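Putative methylase (Clostridium difficile, PDB 3LDU) probably transfers methyl groups to guanine bases of ribosomal RNA and carries GTP bound in its methyltransferase domain. Local coordinates at residues A[13-17]-A[362-366]; A[28-32]-A[42-48]; A[102-108]-A[147-152]; A[210-215]-A[282-288]. All coordinates share one frame; numbering follows the deposited sequence.

Contact 1 (A[13-17]-A[362-366]); sequences CFFGM and KLYNG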
loop_
_atom_site.group_PDB
_atom_site.type_symbol
_atom_site.label_atom_id
_atom_site.label_comp_id
_atom_site.label_asym_id
_atom_site.label_seq_id
_atom_site.Cartn_x
_atom_site.Cartn_y
_atom_site.Cartn_z
ATOM N N CYS A 13 4.813 5.071 -1.675
ATOM C CA CYS A 13 4.139 4.589 -0.480
ATOM C C CYS A 13 3.839 5.784 0.383
ATOM O O CYS A 13 4.402 6.855 0.181
ATOM C CB CYS A 13 5.040 3.631 0.297
ATOM S SG CYS A 13 6.627 4.373 0.848
ATOM N N PHE A 14 2.956 5.614 1.354
ATOM C CA PHE A 14 2.698 6.720 2.263
ATOM C C PHE A 14 3.917 6.994 3.134
ATOM O O PHE A 14 4.721 6.098 3.392
ATOM C CB PHE A 14 1.411 6.494 3.054
ATOM C CG PHE A 14 0.180 6.887 2.287
ATOM C CD1 PHE A 14 -0.495 5.966 1.508
ATOM C CD2 PHE A 14 -0.274 8.196 2.307
ATOM C CE1 PHE A 14 -1.617 6.337 0.786
ATOM C CE2 PHE A 14 -1.394 8.571 1.591
ATOM C CZ PHE A 14 -2.067 7.640 0.830
ATOM N N PHE A 15 4.095 8.252 3.530
ATOM C CA PHE A 15 5.215 8.618 4.387
ATOM C C PHE A 15 5.148 7.810 5.673
ATOM O O PHE A 15 4.088 7.698 6.272
ATOM C CB PHE A 15 5.202 10.113 4.686
ATOM C CG PHE A 15 5.282 10.972 3.455
ATOM C CD1 PHE A 15 6.259 10.745 2.503
ATOM C CD2 PHE A 15 4.379 12.004 3.249
ATOM C CE1 PHE A 15 6.338 11.530 1.364
ATOM C CE2 PHE A 15 4.454 12.794 2.115
ATOM C CZ PHE A 15 5.435 12.555 1.171
ATOM N N GLY A 16 6.276 7.232 6.072
ATOM C CA GLY A 16 6.338 6.393 7.259
ATOM C C GLY A 16 6.268 4.910 6.916
ATOM O O GLY A 16 6.506 4.053 7.762
HETATM N N MSE A 17 5.958 4.618 5.659
HETATM C CA MSE A 17 5.868 3.241 5.164
HETATM C C MSE A 17 7.131 2.745 4.444
HETATM O O MSE A 17 7.206 1.566 4.071
HETATM C CB MSE A 17 4.675 3.103 4.219
HETATM C CG MSE A 17 3.364 3.429 4.863
HETATM SE SE MSE A 17 2.739 1.885 5.858
HETATM C CE MSE A 17 3.878 1.917 7.475
ATOM N N LYS A 362 4.974 8.227 13.143
ATOM C CA LYS A 362 4.132 9.106 12.343
ATOM C C LYS A 362 3.811 8.446 11.005
ATOM O O LYS A 362 4.715 8.033 10.275
ATOM C CB LYS A 362 4.814 10.460 12.124
ATOM C CG LYS A 362 4.018 11.396 11.226
ATOM C CD LYS A 362 4.687 12.762 11.077
ATOM C CE LYS A 362 4.807 13.480 12.414
ATOM N NZ LYS A 362 5.176 14.917 12.244
ATOM N N LEU A 363 2.521 8.350 10.696
ATOM C CA LEU A 363 2.037 7.660 9.500
ATOM C C LEU A 363 0.898 8.448 8.858
ATOM O O LEU A 363 0.513 9.502 9.360
ATOM C CB LEU A 363 1.568 6.249 9.846
ATOM C CG LEU A 363 2.617 5.282 10.395
ATOM C CD1 LEU A 363 1.953 4.020 10.922
ATOM C CD2 LEU A 363 3.609 4.936 9.295
ATOM N N TYR A 364 0.357 7.938 7.755
ATOM C CA TYR A 364 -0.664 8.680 7.012
ATOM C C TYR A 364 -1.793 7.855 6.391
ATOM O O TYR A 364 -1.545 6.926 5.621
ATOM C CB TYR A 364 -0.011 9.513 5.902
ATOM C CG TYR A 364 0.604 10.802 6.380
ATOM C CD1 TYR A 364 1.840 11.217 5.908
ATOM C CD2 TYR A 364 -0.048 11.603 7.306
ATOM C CE1 TYR A 364 2.407 12.398 6.342
ATOM C CE2 TYR A 364 0.511 12.782 7.747
ATOM C CZ TYR A 364 1.738 13.175 7.262
ATOM O OH TYR A 364 2.298 14.351 7.698
ATOM N N ASN A 365 -3.032 8.208 6.734
ATOM C CA ASN A 365 -4.176 7.925 5.870
ATOM C C ASN A 365 -4.372 9.161 4.989
ATOM O O ASN A 365 -5.444 9.770 4.995
ATOM C CB ASN A 365 -5.458 7.668 6.677
ATOM C CG ASN A 365 -5.648 6.197 7.073
ATOM O OD1 ASN A 365 -6.037 5.343 6.255
ATOM N ND2 ASN A 365 -5.417 5.908 8.351
ATOM N N GLY A 366 -3.324 9.547 4.265
ATOM C CA GLY A 366 -3.368 10.716 3.401
ATOM C C GLY A 366 -3.840 11.987 4.089
ATOM O O GLY A 366 -3.064 12.668 4.764
#
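Phe-14, Phe-15 and Gly-16 make a knuckle that presses against Leu-363 and Tyr-364 of strand 359-365. The Phe-14 ring reaches past the backbone of Tyr-364 into the hollow at Gly-366, with its CE2 3.4 Å from Gly-366 CA; with no side chain on Gly-366, this corner of the ring can come close to the backbone. Its CD2 also meets Tyr-364 CB at 3.8 Å. Phe-15 meets the ring of the tyrosine instead: its CD2 and Tyr-364 CE1 are 3.7 Å apart, edge against edge, although the tyrosine is poorly ordered. Phe-15 and Gly-16 form the corners of a type II turn from Phe-14 to Met-17, closed by Met-17 N to Phe-14 O. Gly-16 holds its positive-phi corner and, having no side chain, comes within 3.8 Å of Lys-362 O through its CA. On the inner side the CD2 branch of Leu-363 fills the notch between Gly-16 O (3.4 Å) and CE of selenomethionine Met-17, whose chain is bent at chi2 and chi3. Leu-187 and Phe-372 also touch the leucine. The turn thus docks the ferredoxin-like region on edge strand 359-365 of a sheet ordered 3-2-1-4-5-7-6, the hallmark of class I methyltransferases.

Contact 2 (A[28-32]-A[42-48]); sequences LGYEI and YKTDEFG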
loop_
_atom_site.group_PDB
_atom_site.type_symbol
_atom_site.label_atom_id
_atom_site.label_comp_id
_atom_site.label_asym_id
_atom_site.label_seq_id
_atom_site.Cartn_x
_atom_site.Cartn_y
_atom_site.Cartn_z
ATOM N N LEU A 28 11.883 -9.956 -1.595
ATOM C CA LEU A 28 11.682 -10.466 -2.962
ATOM C C LEU A 28 13.018 -10.726 -3.644
ATOM O O LEU A 28 13.065 -11.291 -4.740
ATOM C CB LEU A 28 10.860 -9.490 -3.810
ATOM C CG LEU A 28 9.399 -9.277 -3.424
ATOM C CD1 LEU A 28 8.730 -8.330 -4.420
ATOM C CD2 LEU A 28 8.690 -10.608 -3.401
ATOM N N GLY A 29 14.103 -10.302 -3.001
ATOM C CA GLY A 29 15.436 -10.529 -3.530
ATOM C C GLY A 29 15.986 -9.376 -4.337
ATOM O O GLY A 29 17.015 -9.514 -5.000
ATOM N N TYR A 30 15.328 -8.223 -4.276
ATOM C CA TYR A 30 15.733 -7.101 -5.135
ATOM C C TYR A 30 16.591 -6.055 -4.444
ATOM O O TYR A 30 16.487 -5.835 -3.233
ATOM C CB TYR A 30 14.521 -6.429 -5.781
ATOM C CG TYR A 30 13.717 -7.366 -6.648
ATOM C CD1 TYR A 30 14.354 -8.232 -7.528
ATOM C CD2 TYR A 30 12.323 -7.384 -6.596
ATOM C CE1 TYR A 30 13.639 -9.091 -8.327
ATOM C CE2 TYR A 30 11.595 -8.244 -7.400
ATOM C CZ TYR A 30 12.263 -9.095 -8.262
ATOM O OH TYR A 30 11.574 -9.959 -9.078
ATOM N N GLU A 31 17.431 -5.408 -5.245
ATOM C CA GLU A 31 18.346 -4.387 -4.772
ATOM C C GLU A 31 17.666 -3.023 -4.694
ATOM O O GLU A 31 17.111 -2.536 -5.682
ATOM C CB GLU A 31 19.551 -4.309 -5.714
ATOM C CG GLU A 31 20.596 -3.288 -5.296
ATOM C CD GLU A 31 21.657 -3.063 -6.361
ATOM O OE1 GLU A 31 21.515 -3.611 -7.478
ATOM O OE2 GLU A 31 22.627 -2.332 -6.079
ATOM N N ILE A 32 17.722 -2.402 -3.524
ATOM C CA ILE A 32 17.219 -1.037 -3.361
ATOM C C ILE A 32 18.245 0.008 -3.792
ATOM O O ILE A 32 19.359 0.054 -3.265
ATOM C CB ILE A 32 16.785 -0.781 -1.917
ATOM C CG1 ILE A 32 15.601 -1.695 -1.582
ATOM C CG2 ILE A 32 16.417 0.692 -1.713
ATOM C CD1 ILE A 32 15.106 -1.571 -0.195
ATOM N N TYR A 42 14.164 0.663 -7.019
ATOM C CA TYR A 42 14.847 -0.624 -6.920
ATOM C C TYR A 42 15.086 -1.283 -8.280
ATOM O O TYR A 42 14.397 -0.992 -9.262
ATOM C CB TYR A 42 14.102 -1.577 -5.965
ATOM C CG TYR A 42 12.623 -1.799 -6.262
ATOM C CD1 TYR A 42 12.163 -3.039 -6.664
ATOM C CD2 TYR A 42 11.694 -0.775 -6.115
ATOM C CE1 TYR A 42 10.816 -3.260 -6.934
ATOM C CE2 TYR A 42 10.330 -0.982 -6.381
ATOM C CZ TYR A 42 9.907 -2.228 -6.788
ATOM O OH TYR A 42 8.574 -2.451 -7.047
ATOM N N LYS A 43 16.085 -2.160 -8.321
ATOM C CA LYS A 43 16.461 -2.870 -9.540
ATOM C C LYS A 43 15.972 -4.299 -9.426
ATOM O O LYS A 43 16.064 -4.900 -8.356
ATOM C CB LYS A 43 17.983 -2.893 -9.701
ATOM C CG LYS A 43 18.505 -2.063 -10.856
ATOM C CD LYS A 43 20.022 -2.153 -10.949
ATOM C CE LYS A 43 20.461 -3.434 -11.635
ATOM N NZ LYS A 43 20.078 -3.425 -13.076
ATOM N N THR A 44 15.465 -4.844 -10.526
ATOM C CA THR A 44 14.950 -6.211 -10.534
ATOM C C THR A 44 15.351 -6.931 -11.809
ATOM O O THR A 44 15.822 -6.308 -12.759
ATOM C CB THR A 44 13.400 -6.239 -10.467
ATOM O OG1 THR A 44 12.849 -5.946 -11.760
ATOM C CG2 THR A 44 12.863 -5.215 -9.459
ATOM N N ASP A 45 15.167 -8.246 -11.814
ATOM C CA ASP A 45 15.285 -9.035 -13.030
ATOM C C ASP A 45 13.987 -8.932 -13.828
ATOM O O ASP A 45 13.123 -8.099 -13.522
ATOM C CB ASP A 45 15.605 -10.497 -12.697
ATOM C CG ASP A 45 14.549 -11.145 -11.811
ATOM O OD1 ASP A 45 13.433 -10.608 -11.711
ATOM O OD2 ASP A 45 14.836 -12.204 -11.216
ATOM N N GLU A 46 13.837 -9.779 -14.844
ATOM C CA GLU A 46 12.681 -9.676 -15.729
ATOM C C GLU A 46 11.370 -10.080 -15.060
ATOM O O GLU A 46 10.295 -9.840 -15.605
ATOM C CB GLU A 46 12.893 -10.489 -17.023
ATOM C CG GLU A 46 12.845 -11.995 -16.823
ATOM C CD GLU A 46 14.224 -12.629 -16.678
ATOM O OE1 GLU A 46 15.136 -11.977 -16.111
ATOM O OE2 GLU A 46 14.389 -13.786 -17.138
ATOM N N PHE A 47 11.460 -10.686 -13.874
ATOM C CA PHE A 47 10.270 -11.085 -13.139
ATOM C C PHE A 47 9.757 -9.956 -12.258
ATOM O O PHE A 47 8.721 -10.093 -11.610
ATOM C CB PHE A 47 10.553 -12.322 -12.278
ATOM C CG PHE A 47 10.776 -13.580 -13.080
ATOM C CD1 PHE A 47 9.717 -14.416 -13.394
ATOM C CD2 PHE A 47 12.042 -13.924 -13.510
ATOM C CE1 PHE A 47 9.915 -15.572 -14.122
ATOM C CE2 PHE A 47 12.249 -15.079 -14.242
ATOM C CZ PHE A 47 11.181 -15.902 -14.549
ATOM N N GLY A 48 10.471 -8.834 -12.263
ATOM C CA GLY A 48 10.258 -7.780 -11.282
ATOM C C GLY A 48 8.900 -7.109 -11.330
ATOM O O GLY A 48 8.312 -6.789 -10.291
HETATM O O HOH W 1 18.095 -6.635 -7.929
#
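Tyr-30 lays its ring on Thr-44, and this is the tight end of the contact. The methyl CG2 of Thr-44 stands 3.6 Å from the ring centroid, 12° off the normal, a CH-pi contact; the opposite face looks onto the carbonyl oxygen of Leu-28, so the ring is sandwiched between a methyl and a carbonyl oxygen. Thr-44 can serve because its two branches divide the work: with OG1 between the backbone N and the carbonyl carbon (chi1 78°), the hydroxyl turns to Asp-45 O at 2.8 Å while CG2 is left to the ring. At the ring's tip the phenol OH donates to Asp-45 OD1 over 3.3 Å. Gly-48 CA lies 3.4 Å from Tyr-30 OH; the absence of a side chain there spares Thr-44 OG1. Asp-45 OD1 also accepts from Phe-47 N at 2.9 Å, from the opposite face of the carboxylate plane, capping the turn that leads into helix 48-55.

The other end is looser and wetter. Lys-43 N gives Glu-31 O a sound antiparallel bond of 2.9 Å, but the return bond, Glu-31 N to Lys-43 O, is long and weak, and a water bridges the same two atoms. The side chains of Glu-31 and Lys-43 run alongside each other on the same face of the hairpin, Glu-31 exposed and Lys-43 partly so, with OE1 and NZ 5.8 Å apart. The geometry suggests that the buried tyrosine and a carboxylate oxygen accepting two bonds fix this hairpin's start, whereas the charged pair probably adds little.

Contact 3 (A[102-108]-A[147-152]); sequences SSIKSKL and VFIHKD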
loop_
_atom_site.group_PDB
_atom_site.type_symbol
_atom_site.label_atom_id
_atom_site.label_comp_id
_atom_site.label_asym_id
_atom_site.label_seq_id
_atom_site.Cartn_x
_atom_site.Cartn_y
_atom_site.Cartn_z
ATOM N N SER A 102 3.051 15.273 -11.312
ATOM C CA SER A 102 3.191 15.903 -10.004
ATOM C C SER A 102 4.422 16.791 -10.055
ATOM O O SER A 102 5.436 16.400 -10.614
ATOM C CB SER A 102 3.356 14.837 -8.912
ATOM O OG SER A 102 2.288 13.911 -8.916
ATOM N N SER A 103 4.332 17.987 -9.483
ATOM C CA SER A 103 5.470 18.899 -9.495
ATOM C C SER A 103 5.605 19.559 -8.132
ATOM O O SER A 103 4.659 20.168 -7.648
ATOM C CB SER A 103 5.299 19.964 -10.573
ATOM O OG SER A 103 6.400 20.850 -10.549
ATOM N N ILE A 104 6.789 19.416 -7.541
ATOM C CA ILE A 104 7.072 19.880 -6.179
ATOM C C ILE A 104 8.363 20.710 -6.158
ATOM O O ILE A 104 9.420 20.244 -6.607
ATOM C CB ILE A 104 7.210 18.675 -5.223
ATOM C CG1 ILE A 104 5.875 17.922 -5.124
ATOM C CG2 ILE A 104 7.674 19.138 -3.836
ATOM C CD1 ILE A 104 5.972 16.587 -4.417
ATOM N N LYS A 105 8.286 21.943 -5.655
ATOM C CA LYS A 105 9.466 22.813 -5.559
ATOM C C LYS A 105 10.232 22.923 -6.874
ATOM O O LYS A 105 11.462 22.838 -6.889
ATOM C CB LYS A 105 10.423 22.300 -4.481
ATOM C CG LYS A 105 9.825 22.253 -3.082
ATOM C CD LYS A 105 10.815 21.643 -2.107
ATOM C CE LYS A 105 10.338 21.790 -0.659
ATOM N NZ LYS A 105 9.396 20.713 -0.244
ATOM N N SER A 106 9.500 23.110 -7.965
ATOM C CA SER A 106 10.093 23.104 -9.297
ATOM C C SER A 106 9.535 24.243 -10.132
ATOM O O SER A 106 8.364 24.617 -9.994
ATOM C CB SER A 106 9.783 21.775 -9.998
ATOM O OG SER A 106 10.283 20.675 -9.263
ATOM N N LYS A 107 10.370 24.765 -11.024
ATOM C CA LYS A 107 9.978 25.845 -11.921
ATOM C C LYS A 107 8.794 25.460 -12.818
ATOM O O LYS A 107 7.921 26.285 -13.079
ATOM C CB LYS A 107 11.182 26.285 -12.755
ATOM C CG LYS A 107 12.338 26.830 -11.911
ATOM C CD LYS A 107 13.639 26.951 -12.705
ATOM C CE LYS A 107 13.820 28.329 -13.349
ATOM N NZ LYS A 107 12.881 28.604 -14.469
ATOM N N LEU A 108 8.751 24.204 -13.261
ATOM C CA LEU A 108 7.634 23.726 -14.076
ATOM C C LEU A 108 6.486 23.240 -13.187
ATOM O O LEU A 108 6.233 22.037 -13.084
ATOM C CB LEU A 108 8.093 22.611 -15.014
ATOM C CG LEU A 108 9.297 22.958 -15.901
ATOM C CD1 LEU A 108 9.657 21.760 -16.765
ATOM C CD2 LEU A 108 9.015 24.195 -16.753
ATOM N N VAL A 147 4.559 11.477 -14.765
ATOM C CA VAL A 147 5.677 12.416 -14.704
ATOM C C VAL A 147 5.749 12.988 -13.293
ATOM O O VAL A 147 4.725 13.396 -12.742
ATOM C CB VAL A 147 5.510 13.583 -15.699
ATOM C CG1 VAL A 147 6.744 14.485 -15.691
ATOM C CG2 VAL A 147 5.259 13.059 -17.104
ATOM N N PHE A 148 6.949 12.993 -12.718
ATOM C CA PHE A 148 7.151 13.474 -11.353
ATOM C C PHE A 148 8.333 14.438 -11.373
ATOM O O PHE A 148 9.422 14.073 -11.809
ATOM C CB PHE A 148 7.450 12.285 -10.431
ATOM C CG PHE A 148 7.731 12.666 -9.007
ATOM C CD1 PHE A 148 6.688 12.903 -8.124
ATOM C CD2 PHE A 148 9.038 12.754 -8.544
ATOM C CE1 PHE A 148 6.941 13.248 -6.807
ATOM C CE2 PHE A 148 9.292 13.093 -7.220
ATOM C CZ PHE A 148 8.245 13.346 -6.361
ATOM N N ILE A 149 8.110 15.676 -10.934
ATOM C CA ILE A 149 9.178 16.672 -10.904
ATOM C C ILE A 149 9.409 17.149 -9.474
ATOM O O ILE A 149 8.477 17.566 -8.788
ATOM C CB ILE A 149 8.876 17.872 -11.825
ATOM C CG1 ILE A 149 8.349 17.381 -13.189
ATOM C CG2 ILE A 149 10.138 18.724 -12.026
ATOM C CD1 ILE A 149 8.071 18.494 -14.209
ATOM N N HIS A 150 10.656 17.052 -9.023
ATOM C CA HIS A 150 10.985 17.465 -7.668
ATOM C C HIS A 150 12.284 18.244 -7.725
ATOM O O HIS A 150 13.296 17.742 -8.214
ATOM C CB HIS A 150 11.113 16.248 -6.757
ATOM C CG HIS A 150 11.491 16.597 -5.351
ATOM N ND1 HIS A 150 10.574 17.043 -4.425
ATOM C CD2 HIS A 150 12.688 16.596 -4.729
ATOM C CE1 HIS A 150 11.190 17.282 -3.281
ATOM N NE2 HIS A 150 12.476 17.015 -3.436
ATOM N N LYS A 151 12.233 19.496 -7.281
ATOM C CA LYS A 151 13.392 20.374 -7.358
ATOM C C LYS A 151 14.025 20.336 -8.751
ATOM O O LYS A 151 15.247 20.259 -8.892
ATOM C CB LYS A 151 14.411 20.000 -6.282
ATOM C CG LYS A 151 13.876 20.239 -4.867
ATOM C CD LYS A 151 14.924 19.988 -3.799
ATOM C CE LYS A 151 14.270 19.957 -2.416
ATOM N NZ LYS A 151 15.259 19.694 -1.325
ATOM N N ASP A 152 13.165 20.373 -9.765
ATOM C CA ASP A 152 13.568 20.430 -11.175
ATOM C C ASP A 152 14.110 19.122 -11.759
ATOM O O ASP A 152 14.502 19.088 -12.924
ATOM C CB ASP A 152 14.566 21.567 -11.413
ATOM C CG ASP A 152 14.014 22.910 -11.001
ATOM O OD1 ASP A 152 12.807 23.137 -11.205
ATOM O OD2 ASP A 152 14.789 23.740 -10.476
HETATM O O HOH W 2 3.175 11.653 -10.810
HETATM O O HOH W 3 11.174 22.333 -13.148
#
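Ser-102 and Ile-104 pair in parallel register with strand residues Val-147 to His-150, the two short strand axes only 2° from parallel. Four backbone bonds make the ladder: Ser-102 N to Val-147 O, Ile-149 N to Ser-102 O, Ile-104 N to Ile-149 O, and, just beyond the strand, Lys-151 N to Ile-104 O, all between 2.8 and 3.0 Å.

Toward and beyond the strand ends, side chains add bonds. Ser-106 OG donates to Ile-104 O (2.8 Å) and accepts from Asp-152 N at 2.9 Å, the latter nearly straight at 169°. Asp-152 OD1 in turn accepts Lys-107 N at 2.9 Å, nearly along its C-O axis, and a water links it to Leu-108 N. Ser-103 OG, anti to its backbone N, reaches back to Leu-108 O.

Ile-149 packs CG2 against the Ser-106 hydroxyl and makes an apolar contact, CD1 to Leu-108 CB at 4.2 Å. On the other face Ile-104 CD1 meets Phe-148 CE1. At the exposed turn Lys-105 and Lys-151 lie side by side, Lys-105 CD against Lys-151 CE, their amines well apart.

In the THUMP region, strand 98-104 is the outermost strand and 145-150 lies next to it, with 153-159 on the far side of 145-150. Helix 111-129 covers Val-147 and Ile-149 through Val-114; helix 74-82 packs on Leu-108, and Lys-72 forms a salt bridge with Asp-152.

Contact 4 (A[210-215]-A[282-288]); sequences LIEAAM and VDEYIEF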
loop_
_atom_site.group_PDB
_atom_site.type_symbol
_atom_site.label_atom_id
_atom_site.label_comp_id
_atom_site.label_asym_id
_atom_site.label_seq_id
_atom_site.Cartn_x
_atom_site.Cartn_y
_atom_site.Cartn_z
ATOM N N LEU A 210 -7.588 -7.129 10.021
ATOM C CA LEU A 210 -7.573 -8.582 10.190
ATOM C C LEU A 210 -7.464 -9.341 8.870
ATOM O O LEU A 210 -6.772 -10.350 8.791
ATOM C CB LEU A 210 -8.806 -9.053 10.946
ATOM C CG LEU A 210 -8.841 -8.528 12.374
ATOM C CD1 LEU A 210 -10.188 -8.867 13.031
ATOM C CD2 LEU A 210 -7.676 -9.119 13.124
ATOM N N ILE A 211 -8.166 -8.874 7.848
ATOM C CA ILE A 211 -7.998 -9.467 6.515
ATOM C C ILE A 211 -6.534 -9.387 6.059
ATOM O O ILE A 211 -5.960 -10.381 5.602
ATOM C CB ILE A 211 -8.982 -8.843 5.498
ATOM C CG1 ILE A 211 -10.412 -9.200 5.898
ATOM C CG2 ILE A 211 -8.687 -9.329 4.069
ATOM C CD1 ILE A 211 -11.497 -8.367 5.221
ATOM N N GLU A 212 -5.910 -8.219 6.200
ATOM C CA GLU A 212 -4.499 -8.113 5.848
ATOM C C GLU A 212 -3.615 -9.038 6.674
ATOM O O GLU A 212 -2.683 -9.657 6.135
ATOM C CB GLU A 212 -3.998 -6.669 5.902
ATOM C CG GLU A 212 -4.688 -5.776 4.904
ATOM C CD GLU A 212 -4.238 -6.054 3.462
ATOM O OE1 GLU A 212 -3.030 -6.270 3.232
ATOM O OE2 GLU A 212 -5.098 -6.044 2.571
ATOM N N ALA A 213 -3.909 -9.149 7.973
ATOM C CA ALA A 213 -3.118 -10.030 8.811
ATOM C C ALA A 213 -3.305 -11.495 8.419
ATOM O O ALA A 213 -2.335 -12.251 8.387
ATOM C CB ALA A 213 -3.437 -9.812 10.301
ATOM N N ALA A 214 -4.546 -11.901 8.147
ATOM C CA ALA A 214 -4.807 -13.273 7.727
ATOM C C ALA A 214 -4.035 -13.572 6.434
ATOM O O ALA A 214 -3.433 -14.635 6.305
ATOM C CB ALA A 214 -6.310 -13.508 7.512
HETATM N N MSE A 215 -4.052 -12.647 5.474
HETATM C CA MSE A 215 -3.349 -12.913 4.203
HETATM C C MSE A 215 -1.836 -13.036 4.388
HETATM O O MSE A 215 -1.192 -13.897 3.791
HETATM C CB MSE A 215 -3.708 -11.874 3.143
HETATM C CG MSE A 215 -5.183 -11.912 2.766
HETATM SE SE MSE A 215 -5.466 -10.436 1.499
HETATM C CE MSE A 215 -4.337 -11.092 0.085
ATOM N N VAL A 282 -10.103 -15.449 3.094
ATOM C CA VAL A 282 -9.518 -15.748 4.406
ATOM C C VAL A 282 -10.568 -15.917 5.507
ATOM O O VAL A 282 -10.241 -15.853 6.689
ATOM C CB VAL A 282 -8.471 -14.698 4.836
ATOM C CG1 VAL A 282 -7.269 -14.768 3.923
ATOM C CG2 VAL A 282 -9.071 -13.296 4.818
ATOM N N ASP A 283 -11.812 -16.143 5.099
ATOM C CA ASP A 283 -12.926 -16.323 6.038
ATOM C C ASP A 283 -12.708 -17.427 7.071
ATOM O O ASP A 283 -13.268 -17.370 8.168
ATOM C CB ASP A 283 -14.245 -16.564 5.292
ATOM C CG ASP A 283 -14.131 -17.626 4.221
ATOM O OD1 ASP A 283 -13.403 -17.411 3.225
ATOM O OD2 ASP A 283 -14.779 -18.678 4.369
ATOM N N GLU A 284 -11.903 -18.432 6.736
ATOM C CA GLU A 284 -11.687 -19.539 7.665
ATOM C C GLU A 284 -10.726 -19.172 8.798
ATOM O O GLU A 284 -10.584 -19.916 9.767
ATOM C CB GLU A 284 -11.174 -20.777 6.927
ATOM C CG GLU A 284 -12.194 -21.415 5.990
ATOM C CD GLU A 284 -13.325 -22.116 6.732
ATOM O OE1 GLU A 284 -13.197 -22.328 7.957
ATOM O OE2 GLU A 284 -14.343 -22.462 6.090
ATOM N N TYR A 285 -10.077 -18.017 8.688
ATOM C CA TYR A 285 -9.034 -17.653 9.651
ATOM C C TYR A 285 -9.454 -16.516 10.556
ATOM O O TYR A 285 -8.720 -16.155 11.465
ATOM C CB TYR A 285 -7.730 -17.290 8.934
ATOM C CG TYR A 285 -7.238 -18.396 8.034
ATOM C CD1 TYR A 285 -6.393 -19.384 8.518
ATOM C CD2 TYR A 285 -7.638 -18.468 6.701
ATOM C CE1 TYR A 285 -5.957 -20.412 7.702
ATOM C CE2 TYR A 285 -7.204 -19.488 5.883
ATOM C CZ TYR A 285 -6.365 -20.455 6.387
ATOM O OH TYR A 285 -5.922 -21.467 5.565
ATOM N N ILE A 286 -10.639 -15.959 10.314
ATOM C CA ILE A 286 -11.099 -14.828 11.108
ATOM C C ILE A 286 -12.499 -15.061 11.631
ATOM O O ILE A 286 -13.367 -15.557 10.916
ATOM C CB ILE A 286 -11.138 -13.517 10.293
ATOM C CG1 ILE A 286 -9.864 -13.347 9.484
ATOM C CG2 ILE A 286 -11.325 -12.333 11.230
ATOM C CD1 ILE A 286 -9.920 -12.157 8.522
ATOM N N GLU A 287 -12.721 -14.694 12.884
ATOM C CA GLU A 287 -14.069 -14.703 13.428
ATOM C C GLU A 287 -14.432 -13.281 13.859
ATOM O O GLU A 287 -13.742 -12.681 14.682
ATOM C CB GLU A 287 -14.166 -15.681 14.599
ATOM C CG GLU A 287 -15.503 -15.655 15.300
ATOM C CD GLU A 287 -15.571 -16.646 16.450
ATOM O OE1 GLU A 287 -15.181 -17.816 16.247
ATOM O OE2 GLU A 287 -16.023 -16.250 17.548
ATOM N N PHE A 288 -15.502 -12.750 13.273
ATOM C CA PHE A 288 -15.966 -11.391 13.531
ATOM C C PHE A 288 -17.258 -11.486 14.328
ATOM O O PHE A 288 -18.107 -12.328 14.024
ATOM C CB PHE A 288 -16.304 -10.677 12.221
ATOM C CG PHE A 288 -15.117 -10.370 11.336
ATOM C CD1 PHE A 288 -14.249 -9.327 11.644
ATOM C CD2 PHE A 288 -14.916 -11.076 10.167
ATOM C CE1 PHE A 288 -13.167 -9.016 10.803
ATOM C CE2 PHE A 288 -13.850 -10.772 9.328
ATOM C CZ PHE A 288 -12.975 -9.745 9.654
#
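Ile-286 and Leu-210 lie at the centre of a helix-on-strand contact whose short axes pass 10.0 Å apart and run nearly antiparallel, at 165°. From its CB, Ile-286 sends two branches to the helix. CG2 meets Leu-210 CD1 at 4.1 Å and sits over the rim of one face of the Phe-288 ring. CG1, set anti to the carbonyl carbon (chi1 -46°), passes Ala-214 CB at 4.1 Å. From there the extended chain delivers the tip, CD1, into a dip in the helix surface: Leu-210 O lies 3.6 Å away, with Ile-211 CG1 and Ala-214 CB at 4.0 Å. The single methyl of Ala-214 keeps the helix surface low here.

The same small residue receives Val-282, whose CB comes within 3.6 Å of Ala-214 CB. Its two methyls then part, CG1 toward CG of selenomethionine Met-215 (3.7 Å) and CG2 toward Ile-211 CG2. At the other end Leu-210 CD1 approaches Phe-288 CE1 at 3.7 Å, the two side chains sliding past each other in opposite directions.

Every touching side-chain atom is carbon, and Leu-210 O is already bonded to Ala-214 N inside the helix. Cohesion here must therefore come from close fit and exclusion of water, fixing helix 208-217, which starts at the GTP-binding residue Thr-208, against edge strand 286-290 of the Rossmann-like sheet.

Overall arrangement
The four contacts mark the edges of two seven-stranded sheets. Contacts 2 and 3 lie at opposite margins of the sheet shared by the ferredoxin-like and THUMP regions; contacts 1 and 4 lie at opposite margins of the methyltransferase sheet. Contact 4 is a buried core whose touching side-chain atoms are all carbon, whereas the other three are partly buried. Contacts 2 and 3 are strand pairings, one antiparallel and one parallel, with side-chain bonds at their turns and Glu-31, Lys-105 and Lys-151 toward solvent, though Asp-152 is buried. Contact 1 alone joins the two sheets' domains, through aromatic rings and a glycine turn. Contacts 3 and 4, about 41 Å apart between centres, sit on opposite sides of the chain's centre.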